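Local coordinates for protein saframycin Mx1 synthetase B (Legionella pneumophila subsp. pneumophila, PDB 3KXW) that belongs to the ANL clan of AMP-binding enzymes, also bears the name fatty acid AMP ligase, and holds 5'-O-[(S)-(dodecanoyloxy)(hydroxy)phosphoryl]adenosine in its pocket, at residues 197-202 with 227-232; 458-463 with 498-503; 469-474 with 556-561. All blocks are in the same frame, centred on the assembly; numbering follows the deposited sequence.

Interaction 1: residues 197-202 with 227-232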
loop_
_atom_site.group_PDB
_atom_site.type_symbol
_atom_site.label_atom_id
_atom_site.label_comp_id
_atom_site.label_asym_id
_atom_site.label_seq_id
_atom_site.Cartn_x
_atom_site.Cartn_y
_atom_site.Cartn_z
ATOM N N ASN A 197 -3.786 -10.064 15.014
ATOM C CA ASN A 197 -3.832 -9.864 16.461
ATOM C C ASN A 197 -2.910 -8.727 16.896
ATOM O O ASN A 197 -3.250 -7.924 17.774
ATOM C CB ASN A 197 -3.424 -11.142 17.196
ATOM C CG ASN A 197 -3.330 -10.931 18.707
ATOM O OD1 ASN A 197 -4.321 -10.588 19.354
ATOM N ND2 ASN A 197 -2.141 -11.131 19.264
ATOM N N LYS A 198 -1.735 -8.666 16.289
ATOM C CA LYS A 198 -0.804 -7.601 16.608
ATOM C C LYS A 198 -1.391 -6.233 16.234
ATOM O O LYS A 198 -1.257 -5.271 16.988
ATOM C CB LYS A 198 0.532 -7.820 15.908
ATOM C CG LYS A 198 1.400 -8.860 16.592
ATOM C CD LYS A 198 2.572 -9.233 15.689
ATOM C CE LYS A 198 3.674 -9.947 16.465
ATOM N NZ LYS A 198 3.259 -11.228 17.088
ATOM N N ILE A 199 -2.055 -6.162 15.086
ATOM C CA ILE A 199 -2.700 -4.924 14.638
ATOM C C ILE A 199 -3.864 -4.523 15.554
ATOM O O ILE A 199 -3.944 -3.374 16.021
ATOM C CB ILE A 199 -3.207 -5.055 13.175
ATOM C CG1 ILE A 199 -2.028 -5.343 12.230
ATOM C CG2 ILE A 199 -3.988 -3.809 12.738
ATOM C CD1 ILE A 199 -2.444 -5.729 10.803
ATOM N N PHE A 200 -4.774 -5.458 15.803
ATOM C CA PHE A 200 -5.922 -5.188 16.678
ATOM C C PHE A 200 -5.453 -4.689 18.042
ATOM O O PHE A 200 -6.021 -3.746 18.621
ATOM C CB PHE A 200 -6.789 -6.446 16.827
ATOM C CG PHE A 200 -8.083 -6.222 17.552
ATOM C CD1 PHE A 200 -9.258 -5.984 16.844
ATOM C CD2 PHE A 200 -8.138 -6.266 18.938
ATOM C CE1 PHE A 200 -10.465 -5.785 17.512
ATOM C CE2 PHE A 200 -9.342 -6.070 19.613
ATOM C CZ PHE A 200 -10.503 -5.843 18.899
ATOM N N THR A 201 -4.405 -5.316 18.546
ATOM C CA THR A 201 -3.912 -5.003 19.877
ATOM C C THR A 201 -3.168 -3.691 19.913
ATOM O O THR A 201 -3.438 -2.840 20.769
ATOM C CB THR A 201 -2.983 -6.097 20.380
ATOM O OG1 THR A 201 -3.748 -7.281 20.587
ATOM C CG2 THR A 201 -2.348 -5.682 21.683
ATOM N N SER A 202 -2.232 -3.531 18.981
ATOM C CA SER A 202 -1.354 -2.359 18.963
ATOM C C SER A 202 -2.151 -1.077 18.688
ATOM O O SER A 202 -1.825 -0.024 19.230
ATOM C CB SER A 202 -0.217 -2.543 17.945
ATOM O OG SER A 202 0.627 -3.634 18.312
ATOM N N ILE A 227 -9.090 -4.417 5.915
ATOM C CA ILE A 227 -10.188 -5.336 5.584
ATOM C C ILE A 227 -10.144 -6.594 6.463
ATOM O O ILE A 227 -11.115 -6.914 7.156
ATOM C CB ILE A 227 -10.183 -5.762 4.087
ATOM C CG1 ILE A 227 -10.348 -4.553 3.167
ATOM C CG2 ILE A 227 -11.319 -6.777 3.801
ATOM C CD1 ILE A 227 -10.117 -4.839 1.697
ATOM N N LEU A 228 -9.019 -7.296 6.440
ATOM C CA LEU A 228 -8.920 -8.554 7.165
ATOM C C LEU A 228 -8.906 -8.359 8.677
ATOM O O LEU A 228 -9.542 -9.134 9.399
ATOM C CB LEU A 228 -7.748 -9.397 6.686
ATOM C CG LEU A 228 -7.796 -9.724 5.186
ATOM C CD1 LEU A 228 -6.569 -10.547 4.814
ATOM C CD2 LEU A 228 -9.100 -10.444 4.748
ATOM N N THR A 229 -8.230 -7.317 9.152
ATOM C CA THR A 229 -8.254 -7.038 10.588
ATOM C C THR A 229 -9.672 -6.757 11.133
ATOM O O THR A 229 -10.062 -7.338 12.139
ATOM C CB THR A 229 -7.262 -5.924 10.987
ATOM O OG1 THR A 229 -5.934 -6.323 10.613
ATOM C CG2 THR A 229 -7.312 -5.681 12.496
ATOM N N PRO A 230 -10.425 -5.848 10.499
ATOM C CA PRO A 230 -11.798 -5.612 10.979
ATOM C C PRO A 230 -12.680 -6.867 10.909
ATOM O O PRO A 230 -13.467 -7.129 11.816
ATOM C CB PRO A 230 -12.360 -4.548 10.009
ATOM C CG PRO A 230 -11.234 -4.082 9.184
ATOM C CD PRO A 230 -10.014 -4.913 9.427
ATOM N N ILE A 231 -12.582 -7.622 9.822
ATOM C CA ILE A 231 -13.345 -8.869 9.736
ATOM C C ILE A 231 -12.998 -9.814 10.906
ATOM O O ILE A 231 -13.885 -10.331 11.595
ATOM C CB ILE A 231 -13.145 -9.543 8.347
ATOM C CG1 ILE A 231 -13.824 -8.677 7.280
ATOM C CG2 ILE A 231 -13.742 -10.969 8.330
ATOM C CD1 ILE A 231 -13.597 -9.140 5.840
ATOM N N TYR A 232 -11.703 -10.010 11.136
ATOM C CA TYR A 232 -11.201 -10.777 12.275
ATOM C C TYR A 232 -11.691 -10.248 13.633
ATOM O O TYR A 232 -12.054 -11.018 14.533
ATOM C CB TYR A 232 -9.673 -10.742 12.214
ATOM C CG TYR A 232 -8.950 -11.237 13.452
ATOM C CD1 TYR A 232 -8.817 -12.597 13.697
ATOM C CD2 TYR A 232 -8.376 -10.350 14.350
ATOM C CE1 TYR A 232 -8.129 -13.057 14.809
ATOM C CE2 TYR A 232 -7.680 -10.799 15.461
ATOM C CZ TYR A 232 -7.564 -12.147 15.678
ATOM O OH TYR A 232 -6.886 -12.596 16.773
#
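Ile199 packs on Thr229 with both branches, its CD1 3.5 Å from Thr229 OG1 and its CG2 3.8 Å from Thr229 CG2. The pair sits in a helix-helix crossing of the AMP-binding enzyme domain, where helix 189-202 passes helix 220-233 at -77° with the short axes 9.7 Å apart. On Thr229, chi1 of -59° sets OG1 beside its own backbone N and turns CG2 out to the partner helix. That hydroxyl has its polar partner in Ile224 O, within its own helix, and the isoleucine carbons pack against it. Phe200 adds a looser apolar contact, its CB 4.4 Å from Thr229 CG2. Ile199 also touches the bound 5'-O-[(S)-(dodecanoyloxy)(hydroxy)phosphoryl]adenosine, so Thr229 probably supports a pocket residue from behind. At the other end Tyr232, with CG anti to its backbone N (chi1 168°), extends its ring across to Asn197. The ring approaches the start of the segment obliquely, with CE2 4.0 Å from Asn197 N. Its phenol oxygen is hydrogen-bonded to Ser2 N, and Tyr232 OH also lies 3.8 Å from Asn197 CB.

Interaction 2: residues 458-463 with 498-503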
loop_
_atom_site.group_PDB
_atom_site.type_symbol
_atom_site.label_atom_id
_atom_site.label_comp_id
_atom_site.label_asym_id
_atom_site.label_seq_id
_atom_site.Cartn_x
_atom_site.Cartn_y
_atom_site.Cartn_z
ATOM N N LYS A 458 19.879 -0.205 -0.965
ATOM C CA LYS A 458 20.104 0.091 -2.372
ATOM C C LYS A 458 19.586 1.470 -2.762
ATOM O O LYS A 458 18.474 1.854 -2.406
ATOM C CB LYS A 458 19.438 -0.970 -3.246
ATOM C CG LYS A 458 20.124 -2.317 -3.208
ATOM C CD LYS A 458 20.128 -2.911 -4.603
ATOM C CE LYS A 458 20.025 -4.415 -4.579
ATOM N NZ LYS A 458 19.445 -4.845 -5.879
ATOM N N ASP A 459 20.417 2.199 -3.499
ATOM C CA ASP A 459 20.091 3.519 -4.005
ATOM C C ASP A 459 18.753 3.526 -4.764
ATOM O O ASP A 459 18.555 2.758 -5.700
ATOM C CB ASP A 459 21.228 3.988 -4.912
ATOM C CG ASP A 459 21.102 5.433 -5.291
ATOM O OD1 ASP A 459 21.807 6.267 -4.681
ATOM O OD2 ASP A 459 20.286 5.742 -6.185
ATOM N N LEU A 460 17.842 4.398 -4.358
ATOM C CA LEU A 460 16.494 4.392 -4.921
ATOM C C LEU A 460 16.484 4.750 -6.414
ATOM O O LEU A 460 15.636 4.288 -7.174
ATOM C CB LEU A 460 15.588 5.347 -4.136
ATOM C CG LEU A 460 14.140 5.378 -4.619
ATOM C CD1 LEU A 460 13.434 4.091 -4.215
ATOM C CD2 LEU A 460 13.383 6.562 -4.055
ATOM N N ILE A 461 17.420 5.590 -6.832
ATOM C CA ILE A 461 17.548 5.907 -8.251
ATOM C C ILE A 461 17.889 4.644 -9.051
ATOM O O ILE A 461 17.364 4.423 -10.144
ATOM C CB ILE A 461 18.587 7.027 -8.459
ATOM C CG1 ILE A 461 17.943 8.355 -8.033
ATOM C CG2 ILE A 461 19.047 7.101 -9.899
ATOM C CD1 ILE A 461 18.917 9.450 -7.728
ATOM N N ILE A 462 18.752 3.813 -8.480
ATOM C CA ILE A 462 19.126 2.554 -9.116
ATOM C C ILE A 462 17.922 1.626 -9.193
ATOM O O ILE A 462 17.688 0.972 -10.204
ATOM C CB ILE A 462 20.275 1.859 -8.344
ATOM C CG1 ILE A 462 21.511 2.767 -8.315
ATOM C CG2 ILE A 462 20.589 0.475 -8.949
ATOM C CD1 ILE A 462 21.962 3.203 -9.684
ATOM N N ILE A 463 17.151 1.569 -8.116
ATOM C CA ILE A 463 15.944 0.745 -8.092
ATOM C C ILE A 463 14.907 1.170 -9.127
ATOM O O ILE A 463 14.355 0.327 -9.837
ATOM C CB ILE A 463 15.291 0.732 -6.704
ATOM C CG1 ILE A 463 16.209 0.024 -5.711
ATOM C CG2 ILE A 463 13.913 0.068 -6.753
ATOM C CD1 ILE A 463 17.157 -0.996 -6.365
ATOM N N HIS A 498 18.012 14.482 1.776
ATOM C CA HIS A 498 17.433 13.474 2.641
ATOM C C HIS A 498 16.113 12.881 2.139
ATOM O O HIS A 498 15.535 12.050 2.823
ATOM C CB HIS A 498 17.259 14.043 4.065
ATOM C CG HIS A 498 18.334 15.008 4.469
ATOM N ND1 HIS A 498 19.655 14.635 4.611
ATOM C CD2 HIS A 498 18.282 16.328 4.774
ATOM C CE1 HIS A 498 20.371 15.686 4.968
ATOM N NE2 HIS A 498 19.561 16.726 5.077
ATOM N N GLU A 499 15.633 13.307 0.969
ATOM C CA GLU A 499 14.419 12.734 0.383
ATOM C C GLU A 499 14.556 12.436 -1.107
ATOM O O GLU A 499 15.375 13.042 -1.811
ATOM C CB GLU A 499 13.236 13.678 0.581
ATOM C CG GLU A 499 13.336 14.446 1.865
ATOM C CD GLU A 499 12.033 15.092 2.249
ATOM O OE1 GLU A 499 11.463 15.830 1.408
ATOM O OE2 GLU A 499 11.593 14.854 3.396
ATOM N N TYR A 500 13.750 11.498 -1.585
ATOM C CA TYR A 500 13.696 11.236 -3.016
ATOM C C TYR A 500 12.376 11.743 -3.579
ATOM O O TYR A 500 11.342 11.604 -2.943
ATOM C CB TYR A 500 13.860 9.748 -3.302
ATOM C CG TYR A 500 15.253 9.228 -3.037
ATOM C CD1 TYR A 500 16.217 9.214 -4.045
ATOM C CD2 TYR A 500 15.609 8.761 -1.778
ATOM C CE1 TYR A 500 17.493 8.734 -3.808
ATOM C CE2 TYR A 500 16.883 8.292 -1.524
ATOM C CZ TYR A 500 17.820 8.274 -2.539
ATOM O OH TYR A 500 19.078 7.797 -2.277
ATOM N N LYS A 501 12.412 12.333 -4.769
ATOM C CA LYS A 501 11.195 12.904 -5.358
ATOM C C LYS A 501 11.048 12.446 -6.801
ATOM O O LYS A 501 11.887 12.753 -7.628
ATOM C CB LYS A 501 11.235 14.435 -5.306
ATOM C CG LYS A 501 11.563 15.027 -3.922
ATOM C CD LYS A 501 11.433 16.561 -3.888
ATOM C CE LYS A 501 9.983 16.988 -3.688
ATOM N NZ LYS A 501 9.375 16.312 -2.498
ATOM N N LEU A 502 9.999 11.687 -7.078
ATOM C CA LEU A 502 9.670 11.337 -8.443
ATOM C C LEU A 502 9.238 12.606 -9.156
ATOM O O LEU A 502 8.337 13.314 -8.694
ATOM C CB LEU A 502 8.548 10.315 -8.461
ATOM C CG LEU A 502 7.961 9.969 -9.817
ATOM C CD1 LEU A 502 9.065 9.577 -10.833
ATOM C CD2 LEU A 502 6.889 8.868 -9.675
ATOM N N THR A 503 9.861 12.884 -10.288
ATOM C CA THR A 503 9.665 14.169 -10.965
ATOM C C THR A 503 9.237 13.929 -12.391
ATOM O O THR A 503 9.840 13.131 -13.070
ATOM C CB THR A 503 10.973 14.958 -10.965
ATOM O OG1 THR A 503 11.437 15.084 -9.611
ATOM C CG2 THR A 503 10.791 16.360 -11.574
HETATM O O HOH W 1 18.287 5.105 -1.509
#
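Leu460 lies across the ring of Tyr500, its CB 3.8 Å from the ring centroid and only 6° off the ring normal, which makes a CH-pi contact squarely over one face. The two side chains run past each other in opposite directions, so the leucine continues back along the tyrosine toward its root. With CG of Leu460 anti to the backbone N (chi1 -178°), the CD2 branch comes to rest 3.3 Å from Tyr500 CB, a tight fit for two carbons. Ile461 contributes from another side: its CD1 sits near the ring plane, at the edge, 4.2 Å from Tyr500 CE1.

The contact joins the first turn of helix 460-466 to strand 499-508 of a mixed four-stranded sheet, both within the smaller, C-terminal AMP-binding part of the protein. On its own sheet Tyr500 also rests on Val493 and Gln495 of the adjoining strand 486-496. The side chain of Leu460 is about 8 Å from the bound 5'-O-[(S)-(dodecanoyloxy)(hydroxy)phosphoryl]adenosine, near the ligand but not against it.

At the phenol end a water bridges the segments. It accepts from Leu460 N at 3.0 Å and is hydrogen-bonded to Tyr500 OH at 2.9 Å. Asp459 stands at the N-cap of the same helix, where its OD2 takes weak bonds from Ile461 N and Ile462 N. The other oxygen, Asp459 OD1, remains 3.9 Å from Tyr500 OH, with the carboxylate and ring planes 86° apart.

No direct hydrogen bond crosses between the segments. The direct contact between them is therefore apolar, while a first-turn amide that the capping carboxylate does not take is answered by solvent, and the one polar link, from the phenol to the helix start, runs through that water.

Interaction 3: residues 469-474 with 556-561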
loop_
_atom_site.group_PDB
_atom_site.type_symbol
_atom_site.label_atom_id
_atom_site.label_comp_id
_atom_site.label_asym_id
_atom_site.label_seq_id
_atom_site.Cartn_x
_atom_site.Cartn_y
_atom_site.Cartn_z
ATOM N N TYR A 469 10.924 2.222 -14.330
ATOM C CA TYR A 469 9.890 3.197 -13.999
ATOM C C TYR A 469 9.911 4.469 -14.855
ATOM O O TYR A 469 8.858 4.948 -15.261
ATOM C CB TYR A 469 9.961 3.604 -12.543
ATOM C CG TYR A 469 9.524 2.540 -11.573
ATOM C CD1 TYR A 469 8.515 1.652 -11.896
ATOM C CD2 TYR A 469 10.096 2.458 -10.310
ATOM C CE1 TYR A 469 8.097 0.683 -10.990
ATOM C CE2 TYR A 469 9.691 1.505 -9.411
ATOM C CZ TYR A 469 8.694 0.621 -9.755
ATOM O OH TYR A 469 8.300 -0.330 -8.843
ATOM N N PRO A 470 11.093 5.050 -15.094
ATOM C CA PRO A 470 11.058 6.274 -15.911
ATOM C C PRO A 470 10.482 6.051 -17.306
ATOM O O PRO A 470 9.569 6.769 -17.740
ATOM C CB PRO A 470 12.532 6.687 -15.974
ATOM C CG PRO A 470 13.103 6.148 -14.674
ATOM C CD PRO A 470 12.436 4.804 -14.533
ATOM N N GLN A 471 11.005 5.057 -18.010
ATOM C CA GLN A 471 10.552 4.765 -19.357
ATOM C C GLN A 471 9.066 4.395 -19.370
ATOM O O GLN A 471 8.323 4.798 -20.271
ATOM C CB GLN A 471 11.417 3.641 -19.969
ATOM C CG GLN A 471 12.934 3.923 -19.884
ATOM C CD GLN A 471 13.529 3.794 -18.456
ATOM O OE1 GLN A 471 12.960 3.160 -17.589
ATOM N NE2 GLN A 471 14.690 4.391 -18.245
ATOM N N ASP A 472 8.616 3.649 -18.365
ATOM C CA ASP A 472 7.235 3.193 -18.383
ATOM C C ASP A 472 6.247 4.303 -18.050
ATOM O O ASP A 472 5.134 4.319 -18.568
ATOM C CB ASP A 472 7.038 1.971 -17.483
ATOM C CG ASP A 472 7.710 0.725 -18.037
ATOM O OD1 ASP A 472 8.063 0.701 -19.236
ATOM O OD2 ASP A 472 7.867 -0.250 -17.277
ATOM N N ILE A 473 6.662 5.230 -17.191
ATOM C CA ILE A 473 5.847 6.399 -16.850
ATOM C C ILE A 473 5.727 7.295 -18.079
ATOM O O ILE A 473 4.657 7.805 -18.376
ATOM C CB ILE A 473 6.466 7.198 -15.703
ATOM C CG1 ILE A 473 6.379 6.432 -14.378
ATOM C CG2 ILE A 473 5.802 8.563 -15.571
ATOM C CD1 ILE A 473 7.223 7.060 -13.270
ATOM N N GLU A 474 6.825 7.471 -18.803
ATOM C CA GLU A 474 6.799 8.276 -20.021
ATOM C C GLU A 474 5.837 7.668 -21.042
ATOM O O GLU A 474 5.072 8.386 -21.695
ATOM C CB GLU A 474 8.226 8.434 -20.581
ATOM C CG GLU A 474 9.114 9.242 -19.646
ATOM C CD GLU A 474 10.611 9.113 -19.942
ATOM O OE1 GLU A 474 10.970 8.413 -20.912
ATOM O OE2 GLU A 474 11.414 9.717 -19.208
ATOM N N ILE A 556 18.511 10.130 -23.242
ATOM C CA ILE A 556 19.092 11.428 -23.559
ATOM C C ILE A 556 18.148 12.570 -23.159
ATOM O O ILE A 556 18.558 13.574 -22.547
ATOM C CB ILE A 556 19.416 11.527 -25.077
ATOM C CG1 ILE A 556 20.397 10.421 -25.487
ATOM C CG2 ILE A 556 19.961 12.903 -25.424
ATOM C CD1 ILE A 556 21.693 10.437 -24.700
ATOM N N ARG A 557 16.875 12.410 -23.495
ATOM C CA ARG A 557 15.871 13.419 -23.169
ATOM C C ARG A 557 15.786 13.601 -21.655
ATOM O O ARG A 557 15.730 14.717 -21.140
ATOM C CB ARG A 557 14.516 12.973 -23.731
ATOM C CG ARG A 557 13.453 14.058 -23.790
ATOM C CD ARG A 557 12.161 13.536 -24.405
ATOM N NE ARG A 557 12.308 13.263 -25.826
ATOM C CZ ARG A 557 12.233 12.051 -26.369
ATOM N NH1 ARG A 557 11.995 10.990 -25.604
ATOM N NH2 ARG A 557 12.385 11.899 -27.676
ATOM N N ARG A 558 15.755 12.474 -20.958
ATOM C CA ARG A 558 15.633 12.425 -19.506
ATOM C C ARG A 558 16.844 13.067 -18.837
ATOM O O ARG A 558 16.712 13.827 -17.870
ATOM C CB ARG A 558 15.546 10.948 -19.114
ATOM C CG ARG A 558 15.150 10.648 -17.728
ATOM C CD ARG A 558 14.872 9.146 -17.586
ATOM N NE ARG A 558 14.040 8.617 -18.664
ATOM C CZ ARG A 558 14.360 7.552 -19.394
ATOM N NH1 ARG A 558 15.480 6.897 -19.149
ATOM N NH2 ARG A 558 13.545 7.117 -20.345
ATOM N N ASN A 559 18.032 12.770 -19.354
ATOM C CA ASN A 559 19.253 13.369 -18.808
ATOM C C ASN A 559 19.317 14.876 -19.004
ATOM O O ASN A 559 19.810 15.598 -18.145
ATOM C CB ASN A 559 20.497 12.704 -19.394
ATOM C CG ASN A 559 20.651 11.272 -18.934
ATOM O OD1 ASN A 559 20.083 10.879 -17.914
ATOM N ND2 ASN A 559 21.404 10.473 -19.696
ATOM N N PHE A 560 18.804 15.345 -20.134
ATOM C CA PHE A 560 18.744 16.782 -20.399
ATOM C C PHE A 560 17.872 17.482 -19.361
ATOM O O PHE A 560 18.270 18.499 -18.791
ATOM C CB PHE A 560 18.219 17.058 -21.813
ATOM C CG PHE A 560 17.881 18.506 -22.060
ATOM C CD1 PHE A 560 18.786 19.347 -22.690
ATOM C CD2 PHE A 560 16.664 19.028 -21.648
ATOM C CE1 PHE A 560 18.480 20.688 -22.914
ATOM C CE2 PHE A 560 16.357 20.367 -21.858
ATOM C CZ PHE A 560 17.269 21.195 -22.492
ATOM N N CYS A 561 16.688 16.919 -19.109
ATOM C CA CYS A 561 15.733 17.514 -18.181
ATOM C C CYS A 561 16.268 17.496 -16.762
ATOM O O CYS A 561 16.102 18.450 -15.998
ATOM C CB CYS A 561 14.406 16.747 -18.205
ATOM S SG CYS A 561 13.476 16.864 -19.750
#
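Arg558 grips Glu474 side-on in a two-bond salt bridge: NE donates to Glu474 OE2 at 2.9 Å, and NH2 donates to Glu474 OE1, also at 2.9 Å. Both bonds are nearly straight, and both acceptors lie close to the guanidinium plane and are met on the syn side of the carboxylate. The carboxylate itself is turned, its plane 33° from that of the guanidinium, so the pair is not fully coplanar. Glu474 OE2 has a second donor in Ala491 N of strand 486-496, which helps fix the buried acid against the sheet.

Outward from this pair, Pro470 CB rests over one face of the guanidinium toward its rim, 3.6 Å from Arg558 NE. Gln471 crosses the arginine at about a right angle, its CG 3.3 Å from Arg558 NH2. Arg558 bends at chi3 (-46°) to swing its head group toward helix 469-479.

The short helix axes stay 11.8 Å apart and cross at 100°, so side chains bridge the gap. Both helices belong to the Disco-interacting protein 2-like AMP domain and pack on strands 486-496 and 499-508: Ile473 on Ala491 and Leu502, Cys561 on Ala490 and Met505. These alternating positions suggest opposite sheet faces, the salt bridge probably passing round edge strand 486-496. With both carboxylate oxygens taken by the arginine, and one by a backbone amide as well, the chemistry would favour a charged glutamate, probably balanced by Arg558.

Following the chain, interaction 1 closes first, bringing helices 189-202 and 220-233 together over 24 intervening residues beside the ligand pocket. It is complete long before interaction 2 opens, and lies on the opposite side of the chain's centre, with nearest atoms about 24 Å away from interaction 2 and about 22 Å from interaction 3. The latter two cross: 458-463 precedes 469-474, whereas 498-503 is reached before 556-561, so interaction 3 opens inside the span of interaction 2 and closes after it. Together they bind consecutive helices 460-466 and 469-479 to the sheet strand 499-508 and to helix 554-567. They also touch directly, Leu502 CD1 lying 4.0 Å from Ile473 CD1.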